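Local coordinates for protein aminoacyltransferase FemA (Staphylococcus aureus, PDB 1LRZ) that adds glycines 2 and 3 of the pentaglycine interpeptide bridge of staphylococcal peptidoglycan, using glycyl-tRNA(Gly) as donor, at residues 76-79 against 84-87; 184-189 against 342-347; 21-26 against 230-235; 37-42 against 66-71. All blocks are in the same frame, centred on the assembly; numbering follows the deposited sequence.

Contact 1: 76-79 against 84-87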
loop_
_atom_site.group_PDB
_atom_site.type_symbol
_atom_site.label_atom_id
_atom_site.label_comp_id
_atom_site.label_asym_id
_atom_site.label_seq_id
_atom_site.Cartn_x
_atom_site.Cartn_y
_atom_site.Cartn_z
ATOM N N PRO A 76 -15.157 -9.935 -8.524
ATOM C CA PRO A 76 -15.960 -8.760 -8.873
ATOM C C PRO A 76 -16.246 -7.797 -7.724
ATOM O O PRO A 76 -16.052 -8.120 -6.552
ATOM C CB PRO A 76 -17.249 -9.378 -9.399
ATOM C CG PRO A 76 -17.397 -10.586 -8.536
ATOM C CD PRO A 76 -15.993 -11.151 -8.490
ATOM N N VAL A 77 -16.707 -6.607 -8.084
ATOM C CA VAL A 77 -17.090 -5.599 -7.104
ATOM C C VAL A 77 -18.610 -5.742 -7.099
ATOM O O VAL A 77 -19.262 -5.566 -8.130
ATOM C CB VAL A 77 -16.675 -4.197 -7.566
ATOM C CG1 VAL A 77 -17.033 -3.173 -6.501
ATOM C CG2 VAL A 77 -15.157 -4.181 -7.846
ATOM N N ILE A 78 -19.164 -6.093 -5.944
ATOM C CA ILE A 78 -20.592 -6.323 -5.831
ATOM C C ILE A 78 -20.953 -6.311 -4.344
ATOM O O ILE A 78 -20.076 -6.469 -3.486
ATOM C CB ILE A 78 -20.920 -7.703 -6.469
ATOM C CG1 ILE A 78 -22.419 -8.006 -6.432
ATOM C CG2 ILE A 78 -20.160 -8.795 -5.740
ATOM C CD1 ILE A 78 -22.766 -9.279 -7.193
ATOM N N ASP A 79 -22.230 -6.112 -4.035
ATOM C CA ASP A 79 -22.666 -6.119 -2.637
ATOM C C ASP A 79 -22.697 -7.574 -2.176
ATOM O O ASP A 79 -23.625 -8.326 -2.508
ATOM C CB ASP A 79 -24.053 -5.467 -2.514
ATOM C CG ASP A 79 -24.708 -5.711 -1.157
ATOM O OD1 ASP A 79 -23.984 -5.989 -0.176
ATOM O OD2 ASP A 79 -25.953 -5.602 -1.074
ATOM N N GLU A 84 -28.416 -13.547 -3.100
ATOM C CA GLU A 84 -29.085 -13.865 -4.355
ATOM C C GLU A 84 -28.382 -13.162 -5.510
ATOM O O GLU A 84 -28.217 -13.735 -6.596
ATOM C CB GLU A 84 -30.554 -13.444 -4.309
ATOM C CG GLU A 84 -31.334 -14.060 -3.149
ATOM C CD GLU A 84 -32.835 -13.734 -3.183
ATOM O OE1 GLU A 84 -33.203 -12.546 -3.383
ATOM O OE2 GLU A 84 -33.646 -14.673 -2.993
ATOM N N LEU A 85 -27.962 -11.921 -5.278
ATOM C CA LEU A 85 -27.273 -11.171 -6.316
ATOM C C LEU A 85 -25.909 -11.822 -6.571
ATOM O O LEU A 85 -25.487 -11.973 -7.714
ATOM C CB LEU A 85 -27.101 -9.709 -5.888
ATOM C CG LEU A 85 -26.309 -8.808 -6.831
ATOM C CD1 LEU A 85 -27.009 -8.732 -8.193
ATOM C CD2 LEU A 85 -26.190 -7.418 -6.215
ATOM N N VAL A 86 -25.223 -12.222 -5.506
ATOM C CA VAL A 86 -23.922 -12.863 -5.675
ATOM C C VAL A 86 -24.068 -14.152 -6.496
ATOM O O VAL A 86 -23.260 -14.434 -7.380
ATOM C CB VAL A 86 -23.277 -13.170 -4.305
ATOM C CG1 VAL A 86 -22.093 -14.098 -4.474
ATOM C CG2 VAL A 86 -22.815 -11.861 -3.650
ATOM N N HIS A 87 -25.112 -14.918 -6.202
ATOM C CA HIS A 87 -25.384 -16.168 -6.905
ATOM C C HIS A 87 -25.604 -15.905 -8.400
ATOM O O HIS A 87 -24.987 -16.545 -9.255
ATOM C CB HIS A 87 -26.628 -16.829 -6.318
ATOM C CG HIS A 87 -26.930 -18.169 -6.903
ATOM N ND1 HIS A 87 -26.463 -19.343 -6.355
ATOM C CD2 HIS A 87 -27.643 -18.520 -8.001
ATOM C CE1 HIS A 87 -26.877 -20.361 -7.086
ATOM N NE2 HIS A 87 -27.594 -19.890 -8.091
#
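The beta-alpha-beta unit formed by strand 67-78, helix 83-98 and strand 102-107 makes its first turn here, where Ile78 at the end of the strand packs on Leu85 in the opening turn of the helix. The closest approach is between Ile78 CD1 and Leu85 CG, 3.6 Å apart, and the two side chains run alongside each other, pointing opposite ways. One step back along the isoleucine, Ile78 CG1 lies 3.8 Å from Leu85 CD2. Ile78 owes this reach to an extended chain: CG1 stands opposite the backbone N (chi1 -178°) and CD1 continues straight on (chi2 174°), which carries the methyl across to the helix. That same CD1 comes within 4.1 Å of Val86 CA, touching the helix backbone as well as its side chains.

In this beta-alpha-beta crossover the helix packs against the sheet, and a short connection leads from the strand into the helix. Val86 meets that connection, its CG2 resting 3.8 Å from the carbonyl O of Asp79, a van der Waals contact with the backbone. The carboxylate of Asp79 is engaged locally: OD1 accepts a hydrogen bond from Glu81 N. At the start of the helix, Leu85 N donates to Asn82 OD1. Farther along the same helix, Phe89 extends the apolar layer over Ile78, and Trp130 and Phe131 of helix 130-137 pack against Val86.

Contact 2: 184-189 against 342-347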
loop_
_atom_site.group_PDB
_atom_site.type_symbol
_atom_site.label_atom_id
_atom_site.label_comp_id
_atom_site.label_asym_id
_atom_site.label_seq_id
_atom_site.Cartn_x
_atom_site.Cartn_y
_atom_site.Cartn_z
ATOM N N LYS A 184 7.839 11.233 15.040
ATOM C CA LYS A 184 8.080 12.585 15.550
ATOM C C LYS A 184 9.459 13.029 15.057
ATOM O O LYS A 184 9.648 14.182 14.683
ATOM C CB LYS A 184 8.070 12.615 17.088
ATOM C CG LYS A 184 6.687 12.476 17.732
ATOM C CD LYS A 184 6.771 12.554 19.263
ATOM C CE LYS A 184 7.377 13.884 19.723
ATOM N NZ LYS A 184 7.322 14.100 21.208
ATOM N N LYS A 185 10.416 12.104 15.044
ATOM C CA LYS A 185 11.768 12.441 14.597
ATOM C C LYS A 185 11.826 13.030 13.184
ATOM O O LYS A 185 12.395 14.101 12.984
ATOM C CB LYS A 185 12.700 11.226 14.650
ATOM C CG LYS A 185 14.124 11.590 14.242
ATOM C CD LYS A 185 14.930 10.398 13.748
ATOM C CE LYS A 185 15.229 9.401 14.841
ATOM N NZ LYS A 185 16.122 8.319 14.347
ATOM N N VAL A 186 11.256 12.340 12.202
ATOM C CA VAL A 186 11.311 12.849 10.838
ATOM C C VAL A 186 10.561 14.141 10.634
ATOM O O VAL A 186 10.872 14.898 9.720
ATOM C CB VAL A 186 10.791 11.836 9.802
ATOM C CG1 VAL A 186 11.824 10.781 9.583
ATOM C CG2 VAL A 186 9.460 11.255 10.239
ATOM N N LYS A 187 9.564 14.393 11.472
ATOM C CA LYS A 187 8.806 15.625 11.361
ATOM C C LYS A 187 9.747 16.815 11.538
ATOM O O LYS A 187 9.453 17.913 11.072
ATOM C CB LYS A 187 7.730 15.699 12.444
ATOM C CG LYS A 187 6.448 14.920 12.196
ATOM C CD LYS A 187 5.489 15.249 13.329
ATOM C CE LYS A 187 4.086 14.732 13.117
ATOM N NZ LYS A 187 3.227 15.142 14.280
ATOM N N LYS A 188 10.887 16.591 12.189
ATOM C CA LYS A 188 11.823 17.679 12.448
ATOM C C LYS A 188 13.312 17.300 12.413
ATOM O O LYS A 188 14.070 17.668 13.309
ATOM C CB LYS A 188 11.473 18.295 13.806
ATOM C CG LYS A 188 12.204 19.583 14.144
ATOM C CD LYS A 188 11.777 20.093 15.517
ATOM C CE LYS A 188 12.525 21.355 15.910
ATOM N NZ LYS A 188 12.103 21.819 17.261
ATOM N N ASN A 189 13.747 16.579 11.385
ATOM C CA ASN A 189 15.159 16.194 11.310
ATOM C C ASN A 189 15.815 16.500 9.962
ATOM O O ASN A 189 16.889 15.968 9.660
ATOM C CB ASN A 189 15.328 14.702 11.637
ATOM C CG ASN A 189 14.937 13.797 10.475
ATOM O OD1 ASN A 189 14.113 14.166 9.631
ATOM N ND2 ASN A 189 15.519 12.603 10.435
ATOM N N SER A 342 11.976 5.939 6.089
ATOM C CA SER A 342 10.855 5.015 5.997
ATOM C C SER A 342 9.601 5.583 6.667
ATOM O O SER A 342 8.484 5.471 6.149
ATOM C CB SER A 342 11.231 3.699 6.677
ATOM O OG SER A 342 10.219 2.737 6.454
ATOM N N TYR A 343 9.802 6.167 7.844
ATOM C CA TYR A 343 8.726 6.753 8.613
ATOM C C TYR A 343 8.179 8.001 7.930
ATOM O O TYR A 343 6.983 8.292 8.028
ATOM C CB TYR A 343 9.236 7.079 10.017
ATOM C CG TYR A 343 9.593 5.832 10.797
ATOM C CD1 TYR A 343 8.607 5.102 11.454
ATOM C CD2 TYR A 343 10.910 5.359 10.848
ATOM C CE1 TYR A 343 8.905 3.934 12.142
ATOM C CE2 TYR A 343 11.224 4.172 11.544
ATOM C CZ TYR A 343 10.208 3.474 12.189
ATOM O OH TYR A 343 10.472 2.331 12.908
ATOM N N ALA A 344 9.051 8.732 7.239
ATOM C CA ALA A 344 8.655 9.954 6.525
ATOM C C ALA A 344 7.739 9.577 5.367
ATOM O O ALA A 344 6.694 10.201 5.159
ATOM C CB ALA A 344 9.901 10.694 5.999
ATOM N N VAL A 345 8.129 8.550 4.612
ATOM C CA VAL A 345 7.317 8.086 3.489
ATOM C C VAL A 345 5.925 7.641 3.964
ATOM O O VAL A 345 4.912 8.059 3.404
ATOM C CB VAL A 345 7.999 6.903 2.753
ATOM C CG1 VAL A 345 7.028 6.292 1.723
ATOM C CG2 VAL A 345 9.257 7.399 2.030
ATOM N N GLN A 346 5.873 6.802 4.995
ATOM C CA GLN A 346 4.589 6.330 5.503
ATOM C C GLN A 346 3.747 7.496 6.034
ATOM O O GLN A 346 2.543 7.573 5.767
ATOM C CB GLN A 346 4.783 5.297 6.624
ATOM C CG GLN A 346 5.425 3.952 6.193
ATOM C CD GLN A 346 4.673 3.290 5.051
ATOM O OE1 GLN A 346 3.439 3.214 5.057
ATOM N NE2 GLN A 346 5.412 2.790 4.074
ATOM N N TRP A 347 4.371 8.410 6.775
ATOM C CA TRP A 347 3.609 9.522 7.333
ATOM C C TRP A 347 2.997 10.406 6.252
ATOM O O TRP A 347 1.876 10.902 6.404
ATOM C CB TRP A 347 4.483 10.364 8.262
ATOM C CG TRP A 347 3.698 11.354 9.077
ATOM C CD1 TRP A 347 3.908 12.703 9.151
ATOM C CD2 TRP A 347 2.598 11.071 9.959
ATOM N NE1 TRP A 347 3.008 13.276 10.016
ATOM C CE2 TRP A 347 2.191 12.303 10.520
ATOM C CE3 TRP A 347 1.910 9.904 10.310
ATOM C CZ2 TRP A 347 1.136 12.394 11.440
ATOM C CZ3 TRP A 347 0.861 9.994 11.222
ATOM C CH2 TRP A 347 0.480 11.236 11.770
#
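With chi1 at -80° and the rest of its chain extended, Lys187 sends its CE toward the indole of Trp347, whose own CG is turned opposite the backbone N (chi1 -169°). This is plain helix-to-helix packing within the FemABX fold, between the last turn of helix 177-187 and the first turns of helix 341-355. Val186 carries its apolar middle, and both of its methyls take part. CG1 lies 4.1 Å from Ala344 CB, while CG2 sits over the helix backbone, 3.9 Å from Ala344 N, and also reaches Tyr343 CB at 4.2 Å. The small alanine is consistent with the close backbones, Val186 CA and Ala344 CA being 5.8 Å apart.

The tyrosine ring itself turns away from Val186 and meets Phe382, while its side chain also touches Asn182 and Thr183 of helix 177-187. Trp347 also packs on Ile171 and Ile172 of helix 168-173, and Lys187 touches Ile172 too. No hydrogen bond spans the two segments. The lysine's contribution is its aliphatic chain, which crosses the indole at a slant and brings Lys187 CE to 3.6 Å from Trp347 NE1.

Contact 3: 21-26 against 230-235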
loop_
_atom_site.group_PDB
_atom_site.type_symbol
_atom_site.label_atom_id
_atom_site.label_comp_id
_atom_site.label_asym_id
_atom_site.label_seq_id
_atom_site.Cartn_x
_atom_site.Cartn_y
_atom_site.Cartn_z
ATOM N N SER A 21 -13.170 -2.372 -3.595
ATOM C CA SER A 21 -13.010 -2.349 -5.037
ATOM C C SER A 21 -11.495 -2.181 -5.125
ATOM O O SER A 21 -10.964 -1.129 -4.790
ATOM C CB SER A 21 -13.738 -1.152 -5.657
ATOM O OG SER A 21 -13.493 0.029 -4.911
ATOM N N HIS A 22 -10.808 -3.237 -5.536
ATOM C CA HIS A 22 -9.339 -3.248 -5.627
ATOM C C HIS A 22 -8.819 -2.285 -6.693
ATOM O O HIS A 22 -9.552 -1.944 -7.628
ATOM C CB HIS A 22 -8.876 -4.674 -5.943
ATOM C CG HIS A 22 -7.448 -4.950 -5.595
ATOM N ND1 HIS A 22 -6.538 -5.419 -6.518
ATOM C CD2 HIS A 22 -6.793 -4.908 -4.408
ATOM C CE1 HIS A 22 -5.387 -5.663 -5.914
ATOM N NE2 HIS A 22 -5.514 -5.362 -4.633
ATOM N N PHE A 23 -7.554 -1.872 -6.577
ATOM C CA PHE A 23 -6.986 -0.936 -7.543
ATOM C C PHE A 23 -6.899 -1.557 -8.938
ATOM O O PHE A 23 -6.698 -0.842 -9.914
ATOM C CB PHE A 23 -5.601 -0.413 -7.098
ATOM C CG PHE A 23 -4.551 -1.486 -6.919
ATOM C CD1 PHE A 23 -4.281 -2.016 -5.655
ATOM C CD2 PHE A 23 -3.827 -1.956 -8.010
ATOM C CE1 PHE A 23 -3.304 -2.997 -5.480
ATOM C CE2 PHE A 23 -2.843 -2.943 -7.846
ATOM C CZ PHE A 23 -2.584 -3.463 -6.578
ATOM N N THR A 24 -7.048 -2.881 -9.024
ATOM C CA THR A 24 -7.040 -3.573 -10.319
ATOM C C THR A 24 -8.435 -3.519 -10.976
ATOM O O THR A 24 -8.592 -3.873 -12.146
ATOM C CB THR A 24 -6.626 -5.059 -10.176
ATOM O OG1 THR A 24 -7.321 -5.631 -9.060
ATOM C CG2 THR A 24 -5.115 -5.185 -9.966
ATOM N N GLN A 25 -9.446 -3.094 -10.219
ATOM C CA GLN A 25 -10.812 -2.981 -10.750
ATOM C C GLN A 25 -11.045 -1.508 -11.092
ATOM O O GLN A 25 -11.980 -0.876 -10.592
ATOM C CB GLN A 25 -11.842 -3.463 -9.711
ATOM C CG GLN A 25 -11.807 -4.986 -9.475
ATOM C CD GLN A 25 -12.120 -5.797 -10.743
ATOM O OE1 GLN A 25 -11.450 -6.796 -11.056
ATOM N NE2 GLN A 25 -13.145 -5.376 -11.465
ATOM N N THR A 26 -10.186 -0.974 -11.958
ATOM C CA THR A 26 -10.247 0.437 -12.358
ATOM C C THR A 26 -10.061 0.616 -13.865
ATOM O O THR A 26 -9.592 -0.283 -14.567
ATOM C CB THR A 26 -9.119 1.253 -11.682
ATOM O OG1 THR A 26 -7.853 0.712 -12.086
ATOM C CG2 THR A 26 -9.225 1.184 -10.164
ATOM N N LYS A 230 2.267 5.308 -16.072
ATOM C CA LYS A 230 1.633 5.762 -17.304
ATOM C C LYS A 230 0.112 5.608 -17.366
ATOM O O LYS A 230 -0.588 6.554 -17.719
ATOM C CB LYS A 230 2.264 5.038 -18.493
ATOM C CG LYS A 230 1.754 5.477 -19.846
ATOM C CD LYS A 230 2.397 4.637 -20.936
ATOM C CE LYS A 230 1.982 5.089 -22.328
ATOM N NZ LYS A 230 2.512 4.151 -23.370
ATOM N N TYR A 231 -0.403 4.429 -17.022
ATOM C CA TYR A 231 -1.842 4.201 -17.108
ATOM C C TYR A 231 -2.689 4.507 -15.878
ATOM O O TYR A 231 -3.877 4.791 -16.011
ATOM C CB TYR A 231 -2.113 2.775 -17.594
ATOM C CG TYR A 231 -1.520 2.507 -18.967
ATOM C CD1 TYR A 231 -0.256 1.933 -19.098
ATOM C CD2 TYR A 231 -2.189 2.900 -20.131
ATOM C CE1 TYR A 231 0.337 1.760 -20.348
ATOM C CE2 TYR A 231 -1.601 2.735 -21.397
ATOM C CZ TYR A 231 -0.334 2.166 -21.490
ATOM O OH TYR A 231 0.290 2.035 -22.711
ATOM N N TYR A 232 -2.102 4.457 -14.687
ATOM C CA TYR A 232 -2.864 4.753 -13.477
ATOM C C TYR A 232 -2.930 6.263 -13.268
ATOM O O TYR A 232 -3.824 6.764 -12.593
ATOM C CB TYR A 232 -2.217 4.088 -12.258
ATOM C CG TYR A 232 -2.444 2.587 -12.140
ATOM C CD1 TYR A 232 -2.988 1.844 -13.193
ATOM C CD2 TYR A 232 -2.089 1.909 -10.972
ATOM C CE1 TYR A 232 -3.175 0.456 -13.080
ATOM C CE2 TYR A 232 -2.268 0.534 -10.851
ATOM C CZ TYR A 232 -2.810 -0.186 -11.906
ATOM O OH TYR A 232 -2.974 -1.542 -11.769
ATOM N N LYS A 233 -1.960 6.978 -13.833
ATOM C CA LYS A 233 -1.896 8.435 -13.749
ATOM C C LYS A 233 -1.965 9.009 -12.338
ATOM O O LYS A 233 -1.007 8.878 -11.574
ATOM C CB LYS A 233 -2.982 9.047 -14.642
ATOM C CG LYS A 233 -2.754 8.726 -16.128
ATOM C CD LYS A 233 -3.964 9.027 -16.996
ATOM C CE LYS A 233 -3.774 8.454 -18.395
ATOM N NZ LYS A 233 -5.051 8.481 -19.168
ATOM N N ASP A 234 -3.073 9.646 -11.975
ATOM C CA ASP A 234 -3.159 10.228 -10.642
ATOM C C ASP A 234 -3.503 9.222 -9.555
ATOM O O ASP A 234 -3.587 9.585 -8.381
ATOM C CB ASP A 234 -4.180 11.355 -10.599
ATOM C CG ASP A 234 -5.559 10.895 -10.996
ATOM O OD1 ASP A 234 -6.540 11.502 -10.528
ATOM O OD2 ASP A 234 -5.653 9.936 -11.782
ATOM N N ARG A 235 -3.703 7.966 -9.935
ATOM C CA ARG A 235 -4.020 6.948 -8.944
ATOM C C ARG A 235 -2.785 6.196 -8.475
ATOM O O ARG A 235 -2.869 5.128 -7.867
ATOM C CB ARG A 235 -5.098 6.020 -9.484
ATOM C CG ARG A 235 -6.328 6.847 -9.839
ATOM C CD ARG A 235 -7.589 6.103 -9.644
ATOM N NE ARG A 235 -8.754 6.934 -9.931
ATOM C CZ ARG A 235 -9.999 6.516 -9.755
ATOM N NH1 ARG A 235 -11.025 7.314 -10.040
ATOM N NH2 ARG A 235 -10.210 5.293 -9.282
#
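Thr26 OG1 is held by two partners: it donates to Phe23 O at 2.9 Å and accepts from His29 N, capping helix 27-35 as the N-cap residue. The hydroxyl meets the carbonyl at a C=O...donor angle of 147°, tilted 33° from the carbonyl plane. Together with a type I turn from His22 to Gln25, this bond fixes the segment that faces 230-235. A nearly straight bond braces the same turn, His22 ND1 to Thr24 OG1 at 2.7 Å with an N-H...O angle of 168°, lying in the imidazole plane.

Across the contact the meeting is one of van der Waals touches, with no hydrogen bond between the segments. Tyr232 OH arrives at the edge of the Phe23 ring, near its plane, 3.9 Å from Phe23 CD2, and Tyr232 CE2 follows at 4.1 Å from the same carbon. Phe23 has its CG between the backbone N and carbonyl carbon, and this turns the ring toward the tyrosine. Phe319 meets both rings. Beside them, Thr26 CG2 approaches the Arg235 guanidinium obliquely, 4.3 Å from NH2. The charge of Arg235 is met by Asp16 through NH1, and NH2 binds Asn321 OD1, bonds that hold the guanidinium beside the threonine methyl.

Helix 222-232 ends at this point, Lys233 turning out of it with positive phi, and the chain passes into strand 236-244. The contact thus sets the loop between helices 8-16 and 27-35 against the join of a helix and a strand from the second sheet.

Contact 4: 37-42 against 66-71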
loop_
_atom_site.group_PDB
_atom_site.type_symbol
_atom_site.label_atom_id
_atom_site.label_comp_id
_atom_site.label_asym_id
_atom_site.label_seq_id
_atom_site.Cartn_x
_atom_site.Cartn_y
_atom_site.Cartn_z
ATOM N N GLY A 37 -1.643 -5.811 -24.355
ATOM C CA GLY A 37 -2.131 -6.834 -25.267
ATOM C C GLY A 37 -3.023 -7.936 -24.729
ATOM O O GLY A 37 -3.257 -8.934 -25.417
ATOM N N TYR A 38 -3.531 -7.785 -23.512
ATOM C CA TYR A 38 -4.412 -8.816 -22.970
ATOM C C TYR A 38 -5.823 -8.671 -23.520
ATOM O O TYR A 38 -6.280 -7.559 -23.795
ATOM C CB TYR A 38 -4.518 -8.731 -21.440
ATOM C CG TYR A 38 -3.279 -9.137 -20.688
ATOM C CD1 TYR A 38 -2.234 -8.241 -20.500
ATOM C CD2 TYR A 38 -3.149 -10.425 -20.179
ATOM C CE1 TYR A 38 -1.080 -8.615 -19.824
ATOM C CE2 TYR A 38 -2.002 -10.816 -19.498
ATOM C CZ TYR A 38 -0.968 -9.904 -19.326
ATOM O OH TYR A 38 0.180 -10.282 -18.665
ATOM N N GLU A 39 -6.503 -9.800 -23.686
ATOM C CA GLU A 39 -7.892 -9.773 -24.094
ATOM C C GLU A 39 -8.537 -9.302 -22.785
ATOM O O GLU A 39 -8.375 -9.948 -21.742
ATOM C CB GLU A 39 -8.390 -11.174 -24.435
ATOM C CG GLU A 39 -9.846 -11.195 -24.889
ATOM C CD GLU A 39 -10.324 -12.589 -25.241
ATOM O OE1 GLU A 39 -9.541 -13.322 -25.890
ATOM O OE2 GLU A 39 -11.471 -12.951 -24.882
ATOM N N THR A 40 -9.261 -8.189 -22.829
ATOM C CA THR A 40 -9.861 -7.647 -21.615
ATOM C C THR A 40 -11.361 -7.424 -21.726
ATOM O O THR A 40 -11.847 -6.877 -22.717
ATOM C CB THR A 40 -9.164 -6.316 -21.236
ATOM O OG1 THR A 40 -7.742 -6.491 -21.324
ATOM C CG2 THR A 40 -9.514 -5.906 -19.807
ATOM N N HIS A 41 -12.089 -7.861 -20.700
ATOM C CA HIS A 41 -13.544 -7.725 -20.661
ATOM C C HIS A 41 -14.024 -6.934 -19.448
ATOM O O HIS A 41 -13.455 -7.039 -18.349
ATOM C CB HIS A 41 -14.227 -9.090 -20.591
ATOM C CG HIS A 41 -13.953 -9.984 -21.760
ATOM N ND1 HIS A 41 -12.688 -10.435 -22.075
ATOM C CD2 HIS A 41 -14.794 -10.586 -22.633
ATOM C CE1 HIS A 41 -12.765 -11.283 -23.085
ATOM N NE2 HIS A 41 -14.032 -11.394 -23.441
ATOM N N LEU A 42 -15.075 -6.147 -19.659
ATOM C CA LEU A 42 -15.693 -5.388 -18.581
ATOM C C LEU A 42 -17.130 -5.886 -18.538
ATOM O O LEU A 42 -17.926 -5.598 -19.441
ATOM C CB LEU A 42 -15.660 -3.884 -18.862
ATOM C CG LEU A 42 -14.284 -3.209 -18.931
ATOM C CD1 LEU A 42 -14.479 -1.718 -19.197
ATOM C CD2 LEU A 42 -13.525 -3.430 -17.632
ATOM N N VAL A 66 -6.835 -23.566 -28.355
ATOM C CA VAL A 66 -8.032 -22.819 -28.718
ATOM C C VAL A 66 -8.820 -22.282 -27.540
ATOM O O VAL A 66 -9.824 -21.600 -27.733
ATOM C CB VAL A 66 -9.009 -23.687 -29.547
ATOM C CG1 VAL A 66 -8.423 -23.987 -30.909
ATOM C CG2 VAL A 66 -9.326 -24.983 -28.786
ATOM N N PHE A 67 -8.383 -22.580 -26.325
ATOM C CA PHE A 67 -9.109 -22.120 -25.145
ATOM C C PHE A 67 -8.516 -20.881 -24.490
ATOM O O PHE A 67 -7.531 -20.311 -24.964
ATOM C CB PHE A 67 -9.204 -23.249 -24.118
ATOM C CG PHE A 67 -9.967 -24.444 -24.607
ATOM C CD1 PHE A 67 -9.310 -25.498 -25.229
ATOM C CD2 PHE A 67 -11.354 -24.498 -24.477
ATOM C CE1 PHE A 67 -10.022 -26.601 -25.724
ATOM C CE2 PHE A 67 -12.080 -25.595 -24.966
ATOM C CZ PHE A 67 -11.408 -26.647 -25.592
ATOM N N LYS A 68 -9.127 -20.465 -23.387
ATOM C CA LYS A 68 -8.661 -19.285 -22.677
ATOM C C LYS A 68 -8.751 -19.430 -21.168
ATOM O O LYS A 68 -9.680 -20.048 -20.633
ATOM C CB LYS A 68 -9.480 -18.062 -23.099
ATOM C CG LYS A 68 -9.269 -17.645 -24.541
ATOM C CD LYS A 68 -10.320 -16.650 -24.946
ATOM C CE LYS A 68 -10.226 -16.292 -26.418
ATOM N NZ LYS A 68 -11.360 -15.391 -26.767
ATOM N N TYR A 69 -7.767 -18.849 -20.498
ATOM C CA TYR A 69 -7.707 -18.821 -19.050
ATOM C C TYR A 69 -8.293 -17.460 -18.670
ATOM O O TYR A 69 -7.739 -16.425 -19.042
ATOM C CB TYR A 69 -6.251 -18.923 -18.589
ATOM C CG TYR A 69 -6.001 -18.371 -17.207
ATOM C CD1 TYR A 69 -6.692 -18.855 -16.107
ATOM C CD2 TYR A 69 -5.070 -17.350 -17.005
ATOM C CE1 TYR A 69 -6.469 -18.345 -14.833
ATOM C CE2 TYR A 69 -4.834 -16.824 -15.730
ATOM C CZ TYR A 69 -5.539 -17.329 -14.648
ATOM O OH TYR A 69 -5.318 -16.817 -13.387
ATOM N N PHE A 70 -9.432 -17.462 -17.979
ATOM C CA PHE A 70 -10.063 -16.213 -17.542
ATOM C C PHE A 70 -9.734 -15.945 -16.062
ATOM O O PHE A 70 -9.831 -16.847 -15.220
ATOM C CB PHE A 70 -11.587 -16.272 -17.736
ATOM C CG PHE A 70 -12.051 -15.771 -19.084
ATOM C CD1 PHE A 70 -11.961 -16.579 -20.215
ATOM C CD2 PHE A 70 -12.587 -14.486 -19.219
ATOM C CE1 PHE A 70 -12.399 -16.112 -21.469
ATOM C CE2 PHE A 70 -13.024 -14.013 -20.459
ATOM C CZ PHE A 70 -12.933 -14.829 -21.588
ATOM N N TYR A 71 -9.353 -14.701 -15.765
ATOM C CA TYR A 71 -8.982 -14.268 -14.411
ATOM C C TYR A 71 -9.806 -13.027 -14.001
ATOM O O TYR A 71 -9.919 -12.074 -14.781
ATOM C CB TYR A 71 -7.471 -13.960 -14.387
ATOM C CG TYR A 71 -6.958 -13.387 -13.078
ATOM C CD1 TYR A 71 -7.213 -14.030 -11.865
ATOM C CD2 TYR A 71 -6.226 -12.193 -13.053
ATOM C CE1 TYR A 71 -6.764 -13.495 -10.657
ATOM C CE2 TYR A 71 -5.771 -11.650 -11.852
ATOM C CZ TYR A 71 -6.046 -12.302 -10.660
ATOM O OH TYR A 71 -5.633 -11.752 -9.470
#
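Lys68 NZ donates to Glu39 OE1 at 2.9 Å, a salt bridge in which Glu39 OE1 uses its syn lone pair, the one on the side of the other carboxylate oxygen. The two side chains, both extended beyond CG, run nearly perpendicular to each other. Next to this bridge, Phe70 turns an edge toward the face of His41 in a T-shaped pair. The ring centroids stand 5.2 Å apart with their planes at 60°, and Phe70 CE2 lies over the outer part of the imidazole. His41 reaches it with chi1 -61°, its CG placed opposite the carbonyl carbon.

Outside this shell, strand 52-63 separates the two strands in the sheet and hydrogen-bonds to both: Glu39 pairs with Ala60, His41 with Leu58 and Tyr69 with Val61. The pairs are thus side chains reaching over the intervening strand on one face of the sheet, and Phe70 packs on Ala60 beneath. The axes of 39-42 and 67-71 approach to 9.3 Å, their directions 44° apart. His100 meets the His41 ring edge-to-face and also touches Phe70. The Glu39 carboxylate probably offsets the lysine's charge at a partly exposed site, while the aromatic pair beside it is more deeply buried.

From the N terminus, the chain first lays down 21-26, whose partner 230-235 comes some two hundred residues later. Contacts 4 and 1 both close within that long excursion, in series: contact 4 joins strands 39-46 and 67-78 over the strand between them, then contact 1 turns from the far end of strand 67-78 into helix 83-98. Contact 1 touches contact 3 directly, Val77 CG2 lying 3.8 Å from Gln25 CG. Contact 2 opens at 184-189, before contact 3 has closed, and ends at 342-347, so the two cross. Contacts 1 and 4 belong to the seven-stranded sheet, contact 2 packs helices, and contact 3 sets the loop before helix 27-35 against the end of helix 222-232, which leads into the nine-stranded sheet.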